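Local coordinates for putative phosphosugar isomerase (Clostridium difficile, PDB 3G68), which is probably a sugar-phosphate isomerase of the double-SIS type, related to the isomerase part of glucosamine-6-phosphate synthase, although its own substrate is not established, at residues E175-N178 with K179-A183; M155-G158 with L159-R163; Q319-C322 with G323-T327. One frame throughout, in Å; residues are numbered along the deposited sequence.

Interaction 1 of 3, residues E175-N178 with K179-A183; sequences EEIN and KILDA
The carboxylate of Glu176 is met by Lys179 obliquely at its oxygen edge. Lys179 CD lies off to one side of the plane, beyond both oxygens and 3.6 Å from Glu176 OE1. From there the extended lysine chain slants toward the plane until Lys179 NZ lies 3.0 Å from Glu176 OE2, on the syn side and 20° out of the plane: a salt bridge between residues three apart on one helix. A bend at chi2 (-51°) folds Glu176 alongside the lysine. Lys172 gives OE2 a second salt bridge, while OE1 accepts from Tyr309 and from a water 2.9 Å away. With both oxygens engaged, the group's rotation is probably fixed. Glu175 OE2 is beyond salt-bridge distance of Lys179 NZ (4.0 Å), though it touches Lys179 CE (3.8 Å).

The amide of Asn178 is held at both ends, ND2 by Asn174 O and OD1 by Arg14 of the second subunit. That same Arg14 bridges to Asp182 OD1, so the two side chains, one turn apart, share a guanidinium at the subunit interface. On the apolar side Ile177 CG2 touches Leu181 CD1 at 4.0 Å. Backbone i to i+4 bonds, such as Leu181 N to Ile177 O (2.9 Å), hold this spacing. Helix 170-184 thus lies between the second subunit and its own chain's helices 4-20 and 145-165, with Ile177 and Ile180 packed against both helices.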
loop_
_atom_site.group_PDB
_atom_site.type_symbol
_atom_site.label_atom_id
_atom_site.label_comp_id
_atom_site.label_asym_id
_atom_site.label_seq_id
_atom_site.Cartn_x
_atom_site.Cartn_y
_atom_site.Cartn_z
ATOM N N GLU B 175 0.400 -19.981 -31.210
ATOM C CA GLU B 175 -0.570 -18.929 -31.483
ATOM C C GLU B 175 -1.936 -19.504 -31.917
ATOM O O GLU B 175 -2.979 -19.005 -31.497
ATOM C CB GLU B 175 -0.070 -18.031 -32.582
ATOM C CG GLU B 175 -1.025 -16.919 -32.948
ATOM C CD GLU B 175 -0.467 -15.939 -33.964
ATOM O OE1 GLU B 175 0.649 -16.153 -34.483
ATOM O OE2 GLU B 175 -1.178 -14.949 -34.259
ATOM N N GLU B 176 -1.907 -20.504 -32.805
ATOM C CA GLU B 176 -3.144 -21.162 -33.261
ATOM C C GLU B 176 -3.836 -21.911 -32.119
ATOM O O GLU B 176 -5.064 -21.833 -31.994
ATOM C CB GLU B 176 -2.896 -22.055 -34.466
ATOM C CG GLU B 176 -2.443 -21.286 -35.704
ATOM C CD GLU B 176 -3.325 -20.098 -36.077
ATOM O OE1 GLU B 176 -4.552 -20.260 -36.194
ATOM O OE2 GLU B 176 -2.786 -18.996 -36.293
ATOM N N ILE B 177 -3.067 -22.595 -31.274
ATOM C CA ILE B 177 -3.685 -23.221 -30.088
ATOM C C ILE B 177 -4.392 -22.163 -29.235
ATOM O O ILE B 177 -5.503 -22.385 -28.779
ATOM C CB ILE B 177 -2.672 -23.956 -29.222
ATOM C CG1 ILE B 177 -2.100 -25.167 -29.981
ATOM C CG2 ILE B 177 -3.314 -24.373 -27.897
ATOM C CD1 ILE B 177 -3.109 -26.148 -30.481
ATOM N N ASN B 178 -3.752 -21.018 -29.045
ATOM C CA ASN B 178 -4.341 -19.937 -28.247
ATOM C C ASN B 178 -5.610 -19.320 -28.884
ATOM O O ASN B 178 -6.532 -18.980 -28.159
ATOM C CB ASN B 178 -3.278 -18.935 -27.823
ATOM C CG ASN B 178 -2.488 -19.443 -26.602
ATOM O OD1 ASN B 178 -3.012 -19.468 -25.480
ATOM N ND2 ASN B 178 -1.269 -19.895 -26.824
ATOM N N LYS B 179 -5.664 -19.232 -30.216
ATOM C CA LYS B 179 -6.902 -18.787 -30.911
ATOM C C LYS B 179 -8.058 -19.781 -30.698
ATOM O O LYS B 179 -9.201 -19.397 -30.439
ATOM C CB LYS B 179 -6.650 -18.609 -32.414
ATOM C CG LYS B 179 -5.730 -17.503 -32.735
ATOM C CD LYS B 179 -5.612 -17.417 -34.270
ATOM C CE LYS B 179 -4.755 -16.276 -34.685
ATOM N NZ LYS B 179 -4.431 -16.439 -36.096
ATOM N N ILE B 180 -7.757 -21.071 -30.804
ATOM C CA ILE B 180 -8.733 -22.135 -30.559
ATOM C C ILE B 180 -9.205 -22.021 -29.118
ATOM O O ILE B 180 -10.397 -22.093 -28.846
ATOM C CB ILE B 180 -8.128 -23.538 -30.827
ATOM C CG1 ILE B 180 -7.840 -23.723 -32.322
ATOM C CG2 ILE B 180 -9.027 -24.639 -30.345
ATOM C CD1 ILE B 180 -6.965 -24.973 -32.641
ATOM N N LEU B 181 -8.279 -21.798 -28.188
ATOM C CA LEU B 181 -8.658 -21.632 -26.768
ATOM C C LEU B 181 -9.555 -20.405 -26.565
ATOM O O LEU B 181 -10.481 -20.419 -25.753
ATOM C CB LEU B 181 -7.408 -21.574 -25.874
ATOM C CG LEU B 181 -6.681 -22.897 -25.666
ATOM C CD1 LEU B 181 -5.344 -22.666 -24.907
ATOM C CD2 LEU B 181 -7.577 -23.920 -24.906
ATOM N N ASP B 182 -9.293 -19.353 -27.324
ATOM C CA ASP B 182 -10.123 -18.151 -27.289
ATOM C C ASP B 182 -11.567 -18.471 -27.756
ATOM O O ASP B 182 -12.495 -17.906 -27.202
ATOM C CB ASP B 182 -9.586 -17.034 -28.196
ATOM C CG ASP B 182 -8.360 -16.307 -27.657
ATOM O OD1 ASP B 182 -8.029 -16.371 -26.463
ATOM O OD2 ASP B 182 -7.753 -15.584 -28.477
ATOM N N ALA B 183 -11.753 -19.378 -28.725
ATOM C CA ALA B 183 -13.097 -19.793 -29.171
ATOM C C ALA B 183 -13.755 -20.671 -28.099
ATOM O O ALA B 183 -14.923 -20.494 -27.721
ATOM C CB ALA B 183 -12.997 -20.580 -30.500
HETATM O O HOH W 1 -6.162 -18.710 -38.076
#

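Interaction 2 of 3, residues M155-G158 with L159-R163; sequences MLLG and LQIAR
Leu157 and Ile161 make the closest apolar contact here, lying side by side and pointing the same way one turn apart. Ile161 CD1 is 3.8 Å from Leu157 CD1 and nearly as close to its CG. The CB of Leu157 leaves away from residues 159-163, and a chi1 of 173° brings the end of the side chain back to Ile161 CD1. Leu156 CD2 and Leu159 CD1 are looser, 4.4 Å apart.

The backbone bonds are regular i to i+4 pairs. Gln160 N to Leu156 O measures 2.8 Å, and Ala162 N to Gly158 O has the same length with an N-H...O angle of 170°.

This is the C-terminal half of helix 145-165, which follows the parallel sheet of strands 36-40 to 129-130 in the first SIS half of this double-SIS protein; selenomethionine Met155 and Leu159 lie against Tyr55 of helix 43-59.

Side-chain carbons also make close van der Waals contacts, not bonds, with carbonyls of the preceding turn, as helix geometry dictates. Gln160 CG lies 3.2 Å from Leu156 O, and Ile161 CG1 is equally near Leu157 O. Ala162 CB closes to 3.3 Å from Gly158 O.

Gln160, bent at chi2 (-90°), directs its polar end outside the two segments, presenting NE2 to Tyr173 OH and to Asp23 OD1, whose second partner is Arg163 through a salt bridge.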
loop_
_atom_site.group_PDB
_atom_site.type_symbol
_atom_site.label_atom_id
_atom_site.label_comp_id
_atom_site.label_asym_id
_atom_site.label_seq_id
_atom_site.Cartn_x
_atom_site.Cartn_y
_atom_site.Cartn_z
HETATM N N MSE B 155 -8.284 -30.854 -36.337
HETATM C CA MSE B 155 -7.497 -29.658 -36.446
HETATM C C MSE B 155 -6.111 -29.870 -35.820
HETATM O O MSE B 155 -5.132 -29.406 -36.371
HETATM C CB MSE B 155 -8.198 -28.464 -35.788
HETATM C CG MSE B 155 -9.407 -27.993 -36.563
HETATM SE SE MSE B 155 -10.167 -26.457 -35.664
HETATM C CE MSE B 155 -11.353 -25.790 -37.045
ATOM N N LEU B 156 -6.065 -30.506 -34.649
ATOM C CA LEU B 156 -4.808 -30.780 -33.950
ATOM C C LEU B 156 -3.894 -31.645 -34.820
ATOM O O LEU B 156 -2.708 -31.311 -34.964
ATOM C CB LEU B 156 -5.065 -31.406 -32.587
ATOM C CG LEU B 156 -5.651 -30.368 -31.615
ATOM C CD1 LEU B 156 -6.119 -31.023 -30.350
ATOM C CD2 LEU B 156 -4.634 -29.246 -31.322
ATOM N N LEU B 157 -4.451 -32.689 -35.435
ATOM C CA LEU B 157 -3.704 -33.535 -36.393
ATOM C C LEU B 157 -2.984 -32.661 -37.413
ATOM O O LEU B 157 -1.776 -32.849 -37.653
ATOM C CB LEU B 157 -4.603 -34.532 -37.126
ATOM C CG LEU B 157 -3.982 -35.370 -38.279
ATOM C CD1 LEU B 157 -2.854 -36.286 -37.741
ATOM C CD2 LEU B 157 -5.085 -36.156 -39.027
ATOM N N GLY B 158 -3.732 -31.729 -38.011
ATOM C CA GLY B 158 -3.198 -30.778 -38.986
ATOM C C GLY B 158 -2.061 -29.956 -38.414
ATOM O O GLY B 158 -0.964 -29.936 -38.958
ATOM N N LEU B 159 -2.325 -29.295 -37.297
ATOM C CA LEU B 159 -1.337 -28.449 -36.632
ATOM C C LEU B 159 -0.030 -29.177 -36.263
ATOM O O LEU B 159 1.063 -28.623 -36.399
ATOM C CB LEU B 159 -1.980 -27.791 -35.391
ATOM C CG LEU B 159 -2.970 -26.648 -35.691
ATOM C CD1 LEU B 159 -3.774 -26.217 -34.425
ATOM C CD2 LEU B 159 -2.209 -25.441 -36.285
ATOM N N GLN B 160 -0.174 -30.399 -35.774
ATOM C CA GLN B 160 0.928 -31.274 -35.363
ATOM C C GLN B 160 1.770 -31.698 -36.557
ATOM O O GLN B 160 2.998 -31.727 -36.477
ATOM C CB GLN B 160 0.367 -32.495 -34.627
ATOM C CG GLN B 160 -0.167 -32.167 -33.198
ATOM C CD GLN B 160 0.901 -32.293 -32.123
ATOM O OE1 GLN B 160 1.759 -33.158 -32.208
ATOM N NE2 GLN B 160 0.818 -31.457 -31.076
ATOM N N ILE B 161 1.102 -31.997 -37.669
ATOM C CA ILE B 161 1.791 -32.338 -38.915
ATOM C C ILE B 161 2.507 -31.097 -39.421
ATOM O O ILE B 161 3.689 -31.152 -39.687
ATOM C CB ILE B 161 0.842 -32.841 -39.995
ATOM C CG1 ILE B 161 0.345 -34.242 -39.662
ATOM C CG2 ILE B 161 1.542 -32.902 -41.346
ATOM C CD1 ILE B 161 -0.848 -34.658 -40.520
ATOM N N ALA B 162 1.787 -29.981 -39.500
ATOM C CA ALA B 162 2.324 -28.717 -40.003
ATOM C C ALA B 162 3.607 -28.289 -39.274
ATOM O O ALA B 162 4.593 -27.867 -39.899
ATOM C CB ALA B 162 1.252 -27.620 -39.905
ATOM N N ARG B 163 3.590 -28.380 -37.951
ATOM C CA ARG B 163 4.771 -28.009 -37.170
ATOM C C ARG B 163 5.923 -28.982 -37.449
ATOM O O ARG B 163 7.039 -28.546 -37.708
ATOM C CB ARG B 163 4.444 -27.928 -35.670
ATOM C CG ARG B 163 5.630 -27.465 -34.770
ATOM C CD ARG B 163 5.199 -27.313 -33.305
ATOM N NE ARG B 163 4.740 -28.602 -32.796
ATOM C CZ ARG B 163 4.286 -28.835 -31.575
ATOM N NH1 ARG B 163 4.228 -27.867 -30.672
ATOM N NH2 ARG B 163 3.908 -30.067 -31.249
#

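Interaction 3 of 3, residues Q319-C322 with G323-T327; sequences QLIC and GEIPT
Ile321 and Ile325, one turn apart, run side by side in the same direction, and Ile321 CG2 rests 3.9 Å from Ile325 CG1. The touching atoms belong to different branches: from Ile321 the branch methyl, from Ile325 the ethyl arm, which a chi1 of -59° places next to its own backbone N, on the side of the preceding turn. The pair Leu320 and Glu324 is set differently, for these chains cross obliquely. Leu320 CD1 touches Glu324 CG at 3.9 Å and Glu324 OE2 at 3.8 Å; the leucine branch lies across the aliphatic shank and near one carboxylate oxygen of the extended glutamate.

Pro326 meets the helix with its ring carbons CD and CG. Its CD lies 3.1 Å from Ile321 O, and its CG and CD are each 3.2 Å from Cys322 O. Pro326 has no N-H to give to Cys322 O, and that buried oxygen has no polar partner in the model. A proline four residues after Cys322 thus breaks the run of i to i+4 bonds toward the C-terminal end of the helix. The preceding bond, Ile325 N to Ile321 O, is intact at 3.0 Å with an angle of 161°. Beyond the proline, Thr327 OG1 donates to Glu324 O (2.6 Å), so a side-chain hydroxyl engages a carbonyl where the chain continues as a 3-10 turn.

Different helices flank these side chains. Leu320 and Glu324 pack on Ile198 of helix 187-200 and on Gln5 of helix 4-20. Ile321 touches Trp197 of helix 187-200 and Leu230 of helix 220-234, while Cys322 and Pro326 both meet Thr233 of helix 220-234.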
loop_
_atom_site.group_PDB
_atom_site.type_symbol
_atom_site.label_atom_id
_atom_site.label_comp_id
_atom_site.label_asym_id
_atom_site.label_seq_id
_atom_site.Cartn_x
_atom_site.Cartn_y
_atom_site.Cartn_z
ATOM N N GLN B 319 -28.011 -26.712 -31.266
ATOM C CA GLN B 319 -27.920 -27.894 -30.397
ATOM C C GLN B 319 -28.691 -27.709 -29.127
ATOM O O GLN B 319 -29.270 -28.675 -28.620
ATOM C CB GLN B 319 -26.463 -28.211 -30.064
ATOM C CG GLN B 319 -25.664 -28.688 -31.250
ATOM C CD GLN B 319 -24.190 -28.512 -31.039
ATOM O OE1 GLN B 319 -23.751 -27.561 -30.369
ATOM N NE2 GLN B 319 -23.396 -29.427 -31.605
ATOM N N LEU B 320 -28.724 -26.494 -28.570
ATOM C CA LEU B 320 -29.501 -26.264 -27.354
ATOM C C LEU B 320 -30.986 -26.414 -27.616
ATOM O O LEU B 320 -31.730 -26.917 -26.746
ATOM C CB LEU B 320 -29.150 -24.956 -26.632
ATOM C CG LEU B 320 -29.794 -24.763 -25.271
ATOM C CD1 LEU B 320 -29.496 -25.953 -24.303
ATOM C CD2 LEU B 320 -29.289 -23.467 -24.665
ATOM N N ILE B 321 -31.437 -25.984 -28.804
ATOM C CA ILE B 321 -32.816 -26.199 -29.217
ATOM C C ILE B 321 -33.113 -27.693 -29.206
ATOM O O ILE B 321 -34.160 -28.086 -28.720
ATOM C CB ILE B 321 -33.148 -25.613 -30.602
ATOM C CG1 ILE B 321 -33.269 -24.097 -30.523
ATOM C CG2 ILE B 321 -34.493 -26.188 -31.126
ATOM C CD1 ILE B 321 -33.357 -23.377 -31.908
ATOM N N CYS B 322 -32.166 -28.503 -29.697
ATOM C CA CYS B 322 -32.332 -29.964 -29.718
ATOM C C CYS B 322 -32.504 -30.560 -28.330
ATOM O O CYS B 322 -33.223 -31.542 -28.161
ATOM C CB CYS B 322 -31.187 -30.657 -30.459
ATOM S SG CYS B 322 -31.032 -30.194 -32.209
ATOM N N GLY B 323 -31.821 -29.995 -27.337
ATOM C CA GLY B 323 -31.937 -30.470 -25.978
ATOM C C GLY B 323 -33.218 -30.012 -25.300
ATOM O O GLY B 323 -33.836 -30.796 -24.558
ATOM N N GLU B 324 -33.644 -28.777 -25.565
ATOM C CA GLU B 324 -34.772 -28.182 -24.829
ATOM C C GLU B 324 -36.197 -28.244 -25.399
ATOM O O GLU B 324 -37.176 -28.445 -24.665
ATOM C CB GLU B 324 -34.499 -26.713 -24.577
ATOM C CG GLU B 324 -33.310 -26.457 -23.670
ATOM C CD GLU B 324 -33.233 -24.971 -23.228
ATOM O OE1 GLU B 324 -33.938 -24.134 -23.827
ATOM O OE2 GLU B 324 -32.464 -24.640 -22.287
ATOM N N ILE B 325 -36.312 -28.003 -26.692
ATOM C CA ILE B 325 -37.640 -27.907 -27.327
ATOM C C ILE B 325 -38.313 -29.270 -27.499
ATOM O O ILE B 325 -39.514 -29.350 -27.285
ATOM C CB ILE B 325 -37.586 -27.042 -28.614
ATOM C CG1 ILE B 325 -37.076 -25.627 -28.252
ATOM C CG2 ILE B 325 -38.949 -26.979 -29.321
ATOM C CD1 ILE B 325 -38.036 -24.746 -27.350
ATOM N N PRO B 326 -37.580 -30.331 -27.917
ATOM C CA PRO B 326 -38.247 -31.623 -28.011
ATOM C C PRO B 326 -38.932 -32.086 -26.717
ATOM O O PRO B 326 -39.962 -32.747 -26.802
ATOM C CB PRO B 326 -37.130 -32.589 -28.387
ATOM C CG PRO B 326 -36.217 -31.777 -29.173
ATOM C CD PRO B 326 -36.225 -30.416 -28.449
ATOM N N THR B 327 -38.398 -31.707 -25.555
ATOM C CA THR B 327 -39.033 -32.059 -24.270
ATOM C C THR B 327 -40.436 -31.437 -24.154
ATOM O O THR B 327 -41.263 -31.932 -23.396
ATOM C CB THR B 327 -38.150 -31.667 -23.041
ATOM O OG1 THR B 327 -38.070 -30.238 -22.939
ATOM C CG2 THR B 327 -36.755 -32.206 -23.200
#

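In the fold
Interactions 1 and 2 lie on helices that follow one another, 145-165 and 170-184, and they touch although their centres are 14 Å apart. Ile177 CD1 reaches Leu156 CD2 at 3.6 Å, and Ile180 CD1 reaches Leu159 CD1 at 3.9 Å, so the two helices form one apolar interface. Interaction 3 is separate, its centre about 29 Å from that of interaction 1 and about 34 Å from that of interaction 2, with which it lies on opposite sides of the chain's centre. Helix 4-20 links the regions, packing on 175-183 through Ile19 and on 319-327 through Gln5. Of the three, interaction 1 alone touches another subunit.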